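Local coordinates for diguanylate cyclase (PDB 6EIB), which catalyses the conversion of two GTP molecules into the second messenger c-di-GMP through its magnesium-dependent GGDEF domain and is involved in biofilm formation, at residues Ala15-Ala20 / Gln29-Ile34; Leu57-Lys62 / Gln103-His108; Gly75-Gly78 / Phe82-Val85. All blocks are in the same frame, centred on the assembly; numbering follows the deposited sequence.

Interaction 1. Residues Ala15-Ala20 / Gln29-Ile34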
loop_
_atom_site.group_PDB
_atom_site.type_symbol
_atom_site.label_atom_id
_atom_site.label_comp_id
_atom_site.label_asym_id
_atom_site.label_seq_id
_atom_site.Cartn_x
_atom_site.Cartn_y
_atom_site.Cartn_z
ATOM N N ALA A 15 -5.943 -9.117 -10.874
ATOM C CA ALA A 15 -5.738 -9.443 -12.297
ATOM C C ALA A 15 -4.634 -8.585 -12.909
ATOM O O ALA A 15 -3.814 -9.097 -13.655
ATOM C CB ALA A 15 -7.038 -9.280 -13.096
ATOM N N ASP A 16 -4.617 -7.279 -12.626
ATOM C CA ASP A 16 -3.545 -6.433 -13.149
ATOM C C ASP A 16 -2.195 -6.879 -12.575
ATOM O O ASP A 16 -1.178 -6.929 -13.281
ATOM C CB ASP A 16 -3.807 -4.949 -12.829
ATOM C CG ASP A 16 -4.896 -4.340 -13.713
ATOM O OD1 ASP A 16 -5.130 -4.882 -14.808
ATOM O OD2 ASP A 16 -5.513 -3.331 -13.316
ATOM N N PHE A 17 -2.191 -7.230 -11.300
ATOM C CA PHE A 17 -0.972 -7.681 -10.634
ATOM C C PHE A 17 -0.445 -8.976 -11.290
ATOM O O PHE A 17 0.757 -9.109 -11.546
ATOM C CB PHE A 17 -1.270 -7.908 -9.141
ATOM C CG PHE A 17 -0.054 -8.035 -8.279
ATOM C CD1 PHE A 17 1.217 -7.902 -8.808
ATOM C CD2 PHE A 17 -0.198 -8.287 -6.909
ATOM C CE1 PHE A 17 2.345 -8.032 -7.994
ATOM C CE2 PHE A 17 0.906 -8.412 -6.074
ATOM C CZ PHE A 17 2.173 -8.301 -6.601
ATOM N N ARG A 18 -1.329 -9.938 -11.539
ATOM C CA ARG A 18 -0.918 -11.172 -12.232
ATOM C C ARG A 18 -0.387 -10.908 -13.657
ATOM O O ARG A 18 0.542 -11.578 -14.108
ATOM C CB ARG A 18 -2.063 -12.183 -12.308
ATOM C CG ARG A 18 -2.359 -12.841 -10.944
ATOM C CD ARG A 18 -3.294 -14.074 -11.004
ATOM N NE ARG A 18 -3.351 -14.619 -9.640
ATOM C CZ ARG A 18 -2.418 -15.404 -9.116
ATOM N NH1 ARG A 18 -1.376 -15.781 -9.855
ATOM N NH2 ARG A 18 -2.525 -15.811 -7.845
ATOM N N ALA A 19 -1.005 -9.992 -14.383
ATOM C CA ALA A 19 -0.513 -9.724 -15.747
ATOM C C ALA A 19 0.852 -9.033 -15.658
ATOM O O ALA A 19 1.759 -9.300 -16.459
ATOM C CB ALA A 19 -1.506 -8.903 -16.513
ATOM N N ALA A 20 0.985 -8.142 -14.678
ATOM C CA ALA A 20 2.249 -7.434 -14.417
ATOM C C ALA A 20 3.393 -8.367 -14.035
ATOM O O ALA A 20 4.525 -8.178 -14.471
ATOM C CB ALA A 20 2.048 -6.386 -13.300
ATOM N N GLN A 29 11.871 -6.818 -16.057
ATOM C CA GLN A 29 11.791 -5.534 -15.395
ATOM C C GLN A 29 11.533 -5.756 -13.904
ATOM O O GLN A 29 10.850 -6.737 -13.518
ATOM C CB GLN A 29 10.665 -4.689 -16.007
ATOM C CG GLN A 29 10.858 -4.337 -17.501
ATOM C CD GLN A 29 9.614 -3.668 -18.091
ATOM O OE1 GLN A 29 8.545 -3.654 -17.464
ATOM N NE2 GLN A 29 9.749 -3.108 -19.274
ATOM N N PRO A 30 11.990 -4.811 -13.070
ATOM C CA PRO A 30 11.661 -4.963 -11.640
ATOM C C PRO A 30 10.180 -4.688 -11.406
ATOM O O PRO A 30 9.572 -3.908 -12.141
ATOM C CB PRO A 30 12.542 -3.917 -10.958
ATOM C CG PRO A 30 12.799 -2.844 -12.043
ATOM C CD PRO A 30 12.847 -3.645 -13.351
ATOM N N LEU A 31 9.600 -5.291 -10.367
ATOM C CA LEU A 31 8.184 -5.119 -10.100
ATOM C C LEU A 31 8.010 -5.009 -8.600
ATOM O O LEU A 31 8.201 -5.997 -7.919
ATOM C CB LEU A 31 7.375 -6.337 -10.595
ATOM C CG LEU A 31 5.872 -6.384 -10.313
ATOM C CD1 LEU A 31 5.142 -5.254 -10.994
ATOM C CD2 LEU A 31 5.230 -7.724 -10.708
ATOM N N SER A 32 7.533 -3.874 -8.105
ATOM C CA SER A 32 7.460 -3.675 -6.643
ATOM C C SER A 32 6.045 -3.699 -6.096
ATOM O O SER A 32 5.066 -3.450 -6.803
ATOM C CB SER A 32 8.131 -2.349 -6.252
ATOM O OG SER A 32 9.541 -2.399 -6.417
ATOM N N CYS A 33 5.940 -4.008 -4.796
ATOM C CA CYS A 33 4.653 -4.203 -4.201
ATOM C C CYS A 33 4.661 -3.549 -2.827
ATOM O O CYS A 33 5.559 -3.819 -2.045
ATOM C CB CYS A 33 4.377 -5.709 -4.091
ATOM S SG CYS A 33 2.805 -6.110 -3.370
ATOM N N ILE A 34 3.694 -2.677 -2.558
ATOM C CA ILE A 34 3.582 -2.046 -1.217
ATOM C C ILE A 34 2.288 -2.443 -0.576
ATOM O O ILE A 34 1.227 -2.260 -1.172
ATOM C CB ILE A 34 3.586 -0.499 -1.277
ATOM C CG1 ILE A 34 4.822 0.028 -2.013
ATOM C CG2 ILE A 34 3.531 0.074 0.175
ATOM C CD1 ILE A 34 4.677 1.549 -2.488
#
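L31 points from its strand toward the helix and sets its two methyl groups against F17 and A20. Its CG lies anti to the backbone N (chi1 176°), which carries both methyls toward the helix. CD2 comes to the edge of the F17 ring, close to the ring plane, with CE1 of F17 4.0 Å from CD2 of L31. The same CD2 also sits 3.9 Å from the carbonyl C of A20. The other methyl, CD1 of L31, meets CB of A20 at 4.0 Å. A20 is small, so the leucine can lie close to the helix backbone here.

F17 extends its ring further along the strand to C33. SG of C33 is 4.0 Å from CZ of F17 and 4.9 Å from the ring centroid. It approaches obliquely, 56° off the ring normal, in a sulfur-aromatic contact.

The helix and strand segments run nearly antiparallel, at 151°, with their axes 10.6 Å apart. L31 and C33 alternate with S32 and I34, which turn to the other face of the sheet and touch helix 91-107. Helix 133-148 adds I133 on F17 and I136 on C33, while V85 of strand 81-87 touches both F17 and L31.

No hydrogen bond crosses between the two segments. Helix 10-27 is thus held to strand 31-38 here by buried apolar and sulfur-aromatic contacts, without direct polar pairing.

Interaction 2. Residues Leu57-Lys62 / Gln103-His108. With SO4 (sulfate ion), chain F; ACT (acetate ion), chain P.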
loop_
_atom_site.group_PDB
_atom_site.type_symbol
_atom_site.label_atom_id
_atom_site.label_comp_id
_atom_site.label_asym_id
_atom_site.label_seq_id
_atom_site.Cartn_x
_atom_site.Cartn_y
_atom_site.Cartn_z
ATOM N N LEU A 57 -10.243 6.763 3.832
ATOM C CA LEU A 57 -9.890 5.829 2.765
ATOM C C LEU A 57 -9.761 6.601 1.442
ATOM O O LEU A 57 -8.816 6.412 0.683
ATOM C CB LEU A 57 -10.953 4.746 2.624
ATOM C CG LEU A 57 -11.192 3.805 3.810
ATOM C CD1 LEU A 57 -12.422 2.959 3.592
ATOM C CD2 LEU A 57 -9.994 2.948 4.036
ATOM N N CYS A 58 -10.700 7.504 1.204
ATOM C CA CYS A 58 -10.687 8.278 -0.024
ATOM C C CYS A 58 -9.480 9.189 -0.148
ATOM O O CYS A 58 -8.853 9.231 -1.213
ATOM C CB CYS A 58 -11.961 9.108 -0.131
ATOM S SG CYS A 58 -13.354 8.110 -0.639
ATOM N N PHE A 59 -9.151 9.890 0.932
ATOM C CA PHE A 59 -7.955 10.722 0.991
ATOM C C PHE A 59 -6.694 9.894 0.745
ATOM O O PHE A 59 -5.773 10.353 0.064
ATOM C CB PHE A 59 -7.850 11.439 2.335
ATOM C CG PHE A 59 -6.576 12.221 2.485
ATOM C CD1 PHE A 59 -6.479 13.512 1.982
ATOM C CD2 PHE A 59 -5.456 11.648 3.077
ATOM C CE1 PHE A 59 -5.289 14.228 2.092
ATOM C CE2 PHE A 59 -4.263 12.361 3.183
ATOM C CZ PHE A 59 -4.184 13.639 2.683
ATOM N N LEU A 60 -6.639 8.689 1.310
ATOM C CA LEU A 60 -5.455 7.836 1.144
ATOM C C LEU A 60 -5.289 7.439 -0.318
ATOM O O LEU A 60 -4.164 7.445 -0.865
ATOM C CB LEU A 60 -5.541 6.578 2.010
ATOM C CG LEU A 60 -4.332 5.649 1.898
ATOM C CD1 LEU A 60 -3.039 6.367 2.222
ATOM C CD2 LEU A 60 -4.483 4.376 2.800
ATOM N N ALA A 61 -6.406 7.100 -0.954
ATOM C CA ALA A 61 -6.387 6.780 -2.375
ATOM C C ALA A 61 -5.934 7.995 -3.188
ATOM O O ALA A 61 -5.101 7.857 -4.097
ATOM C CB ALA A 61 -7.756 6.320 -2.845
ATOM N N LYS A 62 -6.475 9.170 -2.873
ATOM C CA LYS A 62 -6.052 10.401 -3.561
ATOM C C LYS A 62 -4.553 10.609 -3.365
ATOM O O LYS A 62 -3.820 10.952 -4.292
ATOM C CB LYS A 62 -6.819 11.620 -3.055
ATOM C CG LYS A 62 -8.279 11.682 -3.474
ATOM C CD LYS A 62 -8.946 13.026 -3.100
ATOM C CE LYS A 62 -9.157 13.242 -1.593
ATOM N NZ LYS A 62 -10.254 12.383 -1.026
ATOM N N GLN A 103 4.319 9.453 5.589
ATOM C CA GLN A 103 4.547 10.782 6.164
ATOM C C GLN A 103 3.458 11.768 5.851
ATOM O O GLN A 103 3.023 12.504 6.731
ATOM C CB GLN A 103 5.861 11.347 5.693
ATOM C CG GLN A 103 7.067 10.814 6.429
ATOM C CD GLN A 103 8.350 11.078 5.661
ATOM O OE1 GLN A 103 8.327 11.272 4.436
ATOM N NE2 GLN A 103 9.470 11.176 6.385
ATOM N N ARG A 104 3.039 11.828 4.590
ATOM C CA ARG A 104 1.997 12.789 4.237
ATOM C C ARG A 104 0.643 12.418 4.823
ATOM O O ARG A 104 -0.177 13.297 5.135
ATOM C CB ARG A 104 1.920 12.968 2.713
ATOM C CG ARG A 104 3.079 13.814 2.205
ATOM C CD ARG A 104 2.814 14.369 0.821
ATOM N NE ARG A 104 1.546 15.097 0.752
ATOM C CZ ARG A 104 0.925 15.333 -0.399
ATOM N NH1 ARG A 104 1.470 14.904 -1.527
ATOM N NH2 ARG A 104 -0.241 15.959 -0.424
ATOM N N PHE A 105 0.402 11.121 5.011
ATOM C CA PHE A 105 -0.810 10.720 5.660
ATOM C C PHE A 105 -0.788 11.172 7.125
ATOM O O PHE A 105 -1.779 11.703 7.641
ATOM C CB PHE A 105 -0.970 9.196 5.530
ATOM C CG PHE A 105 -2.303 8.677 5.971
ATOM C CD1 PHE A 105 -3.436 8.876 5.191
ATOM C CD2 PHE A 105 -2.413 7.929 7.133
ATOM C CE1 PHE A 105 -4.669 8.354 5.583
ATOM C CE2 PHE A 105 -3.647 7.403 7.538
ATOM C CZ PHE A 105 -4.766 7.617 6.770
ATOM N N ALA A 106 0.349 10.974 7.790
ATOM C CA ALA A 106 0.514 11.317 9.201
ATOM C C ALA A 106 0.399 12.828 9.397
ATOM O O ALA A 106 0.024 13.316 10.470
ATOM C CB ALA A 106 1.868 10.832 9.722
ATOM N N GLU A 107 0.781 13.561 8.369
ATOM C CA GLU A 107 0.796 15.026 8.425
ATOM C C GLU A 107 -0.559 15.661 8.100
ATOM O O GLU A 107 -0.746 16.857 8.317
ATOM C CB GLU A 107 1.860 15.582 7.486
ATOM C CG GLU A 107 3.290 15.428 7.962
ATOM C CD GLU A 107 4.292 15.568 6.817
ATOM O OE1 GLU A 107 3.871 15.633 5.627
ATOM O OE2 GLU A 107 5.509 15.628 7.107
ATOM N N HIS A 108 -1.480 14.904 7.507
ATOM C CA HIS A 108 -2.761 15.492 7.125
ATOM C C HIS A 108 -3.731 15.518 8.310
ATOM O O HIS A 108 -3.997 14.498 8.925
ATOM C CB HIS A 108 -3.370 14.755 5.941
ATOM C CG HIS A 108 -4.664 15.338 5.479
ATOM N ND1 HIS A 108 -4.730 16.438 4.648
ATOM C CD2 HIS A 108 -5.946 14.947 5.686
ATOM C CE1 HIS A 108 -5.996 16.724 4.401
ATOM N NE2 HIS A 108 -6.756 15.837 5.026
HETATM S S SO4 F . -2.401 17.704 2.157
HETATM O O1 SO4 F . -3.836 17.966 2.190
HETATM O O2 SO4 F . -1.649 18.948 2.032
HETATM O O3 SO4 F . -1.925 17.101 3.398
HETATM O O4 SO4 F . -2.161 16.839 1.000
HETATM C C ACT P . 8.726 11.171 10.118
HETATM O O ACT P . 9.011 11.181 11.336
HETATM O OXT ACT P . 9.256 10.264 9.442
HETATM C CH3 ACT P . 7.814 12.192 9.501
#
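F59 and H108 lay their rings face to face, with centroids 3.8 Å apart and planes 20° from parallel. The two side chains come from opposite directions. Each has its CG swung opposite the backbone N (chi1 175° for F59), and this brings the two rings over one another. CZ of F59 comes 3.3 Å from CG of H108.

F59 also turns a ring edge to F105, with CD2 of F59 4.0 Å from CD1 of F105. F105 has the same first torsion, and the end of its side chain comes nearer to helix 50-67. Deeper in, L60 crosses F105 at about a right angle. CD1 of L60 meets CD1 of F105 at 3.9 Å.

The imidazole stays flat over F59 while its edge faces a sulfate, probably from the crystallisation liquor. ND1 of H108 donates to O3 of the sulfate at 3.1 Å, and a weak bond goes to O1, which also lies at the F59 edge. R104 bends at its third torsion, and its NH1 is hydrogen-bonded to OG of S66. F110 adds edge-to-face contacts to both F59 and H108.

The contact joins helix 50-67 to the C-terminal end of helix 91-107 and the residue just after it. These helices pack side by side on one face of the central sheet of the GGDEF fold.

Interaction 3. Residues Gly75-Gly78 / Phe82-Val85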
loop_
_atom_site.group_PDB
_atom_site.type_symbol
_atom_site.label_atom_id
_atom_site.label_comp_id
_atom_site.label_asym_id
_atom_site.label_seq_id
_atom_site.Cartn_x
_atom_site.Cartn_y
_atom_site.Cartn_z
ATOM N N GLY A 75 -5.219 -1.367 -5.009
ATOM C CA GLY A 75 -6.354 -2.187 -4.639
ATOM C C GLY A 75 -6.603 -2.094 -3.140
ATOM O O GLY A 75 -5.684 -2.105 -2.329
ATOM N N ARG A 76 -7.859 -1.956 -2.783
ATOM C CA ARG A 76 -8.214 -2.094 -1.386
ATOM C C ARG A 76 -8.437 -3.563 -1.146
ATOM O O ARG A 76 -9.487 -4.066 -1.500
ATOM C CB ARG A 76 -9.464 -1.295 -1.074
ATOM C CG ARG A 76 -9.808 -1.231 0.415
ATOM C CD ARG A 76 -11.227 -0.731 0.565
ATOM N NE ARG A 76 -11.601 -0.621 1.957
ATOM C CZ ARG A 76 -12.832 -0.356 2.357
ATOM N NH1 ARG A 76 -13.783 -0.196 1.443
ATOM N NH2 ARG A 76 -13.101 -0.266 3.664
ATOM N N VAL A 77 -7.492 -4.249 -0.514
ATOM C CA VAL A 77 -7.633 -5.711 -0.403
ATOM C C VAL A 77 -8.229 -6.194 0.929
ATOM O O VAL A 77 -8.493 -7.399 1.129
ATOM C CB VAL A 77 -6.284 -6.402 -0.634
ATOM C CG1 VAL A 77 -5.828 -6.198 -2.088
ATOM C CG2 VAL A 77 -5.233 -5.883 0.356
ATOM N N GLY A 78 -8.444 -5.258 1.836
ATOM C CA GLY A 78 -9.109 -5.565 3.089
ATOM C C GLY A 78 -9.813 -4.314 3.584
ATOM O O GLY A 78 -9.724 -3.243 2.957
ATOM N N PHE A 82 -4.353 -1.812 1.884
ATOM C CA PHE A 82 -4.192 -1.521 0.464
ATOM C C PHE A 82 -2.963 -2.173 -0.050
ATOM O O PHE A 82 -2.030 -2.492 0.705
ATOM C CB PHE A 82 -4.085 -0.002 0.200
ATOM C CG PHE A 82 -5.358 0.736 0.425
ATOM C CD1 PHE A 82 -5.739 1.138 1.716
ATOM C CD2 PHE A 82 -6.194 1.020 -0.645
ATOM C CE1 PHE A 82 -6.936 1.822 1.917
ATOM C CE2 PHE A 82 -7.381 1.694 -0.457
ATOM C CZ PHE A 82 -7.756 2.107 0.826
ATOM N N ILE A 83 -2.948 -2.341 -1.362
ATOM C CA ILE A 83 -1.764 -2.788 -2.024
ATOM C C ILE A 83 -1.504 -1.847 -3.202
ATOM O O ILE A 83 -2.441 -1.441 -3.891
ATOM C CB ILE A 83 -1.959 -4.246 -2.457
ATOM C CG1 ILE A 83 -0.728 -4.838 -3.130
ATOM C CG2 ILE A 83 -3.083 -4.317 -3.439
ATOM C CD1 ILE A 83 -0.914 -6.398 -3.311
ATOM N N ILE A 84 -0.241 -1.489 -3.397
ATOM C CA ILE A 84 0.169 -0.728 -4.567
ATOM C C ILE A 84 1.196 -1.536 -5.331
ATOM O O ILE A 84 2.199 -1.986 -4.770
ATOM C CB ILE A 84 0.744 0.628 -4.179
ATOM C CG1 ILE A 84 -0.284 1.400 -3.360
ATOM C CG2 ILE A 84 1.131 1.465 -5.436
ATOM C CD1 ILE A 84 0.305 2.613 -2.693
ATOM N N VAL A 85 0.947 -1.687 -6.626
ATOM C CA VAL A 85 1.856 -2.427 -7.476
ATOM C C VAL A 85 2.513 -1.499 -8.442
ATOM O O VAL A 85 1.812 -0.768 -9.150
ATOM C CB VAL A 85 1.112 -3.546 -8.245
ATOM C CG1 VAL A 85 2.055 -4.230 -9.284
ATOM C CG2 VAL A 85 0.522 -4.559 -7.239
#
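G75 and I83 face each other as an antiparallel hydrogen-bonded pair. N of G75 donates to O of I83 at 3.0 Å, and N of I83 returns a bond to O of G75 at 2.9 Å. The two bonds tie the strands together. O of G75 takes a further CA-H...O contact, 3.2 Å from CA of F82.

This is the tight part of the contact. I83 lies on the sheet face that L13 and F17 of helix 10-27 cover. Its CG2 branch touches CG1 of V77 at 3.6 Å, the two side chains crossing at about a right angle. W14 packs on V77 from the same helix.

The two strands form the beta hairpin whose turn carries the GGEEF signature. That sequence runs from G78 to F82 and includes E80, the predicted proton acceptor and, by similarity, a magnesium ligand. F82 closes the signature and already lies in the returning strand.

Across the non-hydrogen-bonded pair, R76 and F82 share the opposite sheet face. F82 is buried beneath L57, L60 and F64 of helix 50-67, and the loose side begins at the exposed R76. CG of R76 lies over one face of the F82 ring, offset toward its rim and 4.2 Å from the centroid, as a CH-pi contact. CB of R76 is 3.7 Å from CE2 of F82.

With CG turned away from the backbone N (chi1 -172°), the arginine runs extended from CG to NE and takes its guanidinium past the ring. There NH2 of R76 is hydrogen-bonded to O of G79, within the signature turn. A second sulfate, probably from the crystallisation liquor, lies about 4 Å from the R76 side chain.

Interactions 1 and 3 meet in the sheet, where strands 31-38 and 81-87 are neighbours. Their centres are about 12 Å apart, and N of I34 lies 2.8 Å from O of I84, a probable hydrogen bond. SG of C33 packs 3.7 Å from CD1 of I83. Interaction 2 lies across the sheet from interaction 1, about 23 Å between centres, without touching it. It reaches interaction 3 through helix 50-67, where CD2 of L60 is 3.6 Å from CD1 of F82. Interactions 2 and 3 lie close to the predicted active site: the F82 side chain is about 6 Å from that of E80, and L60 about 4 Å from that of I38, by similarity part of the magnesium site. Interaction 1 is remote from it.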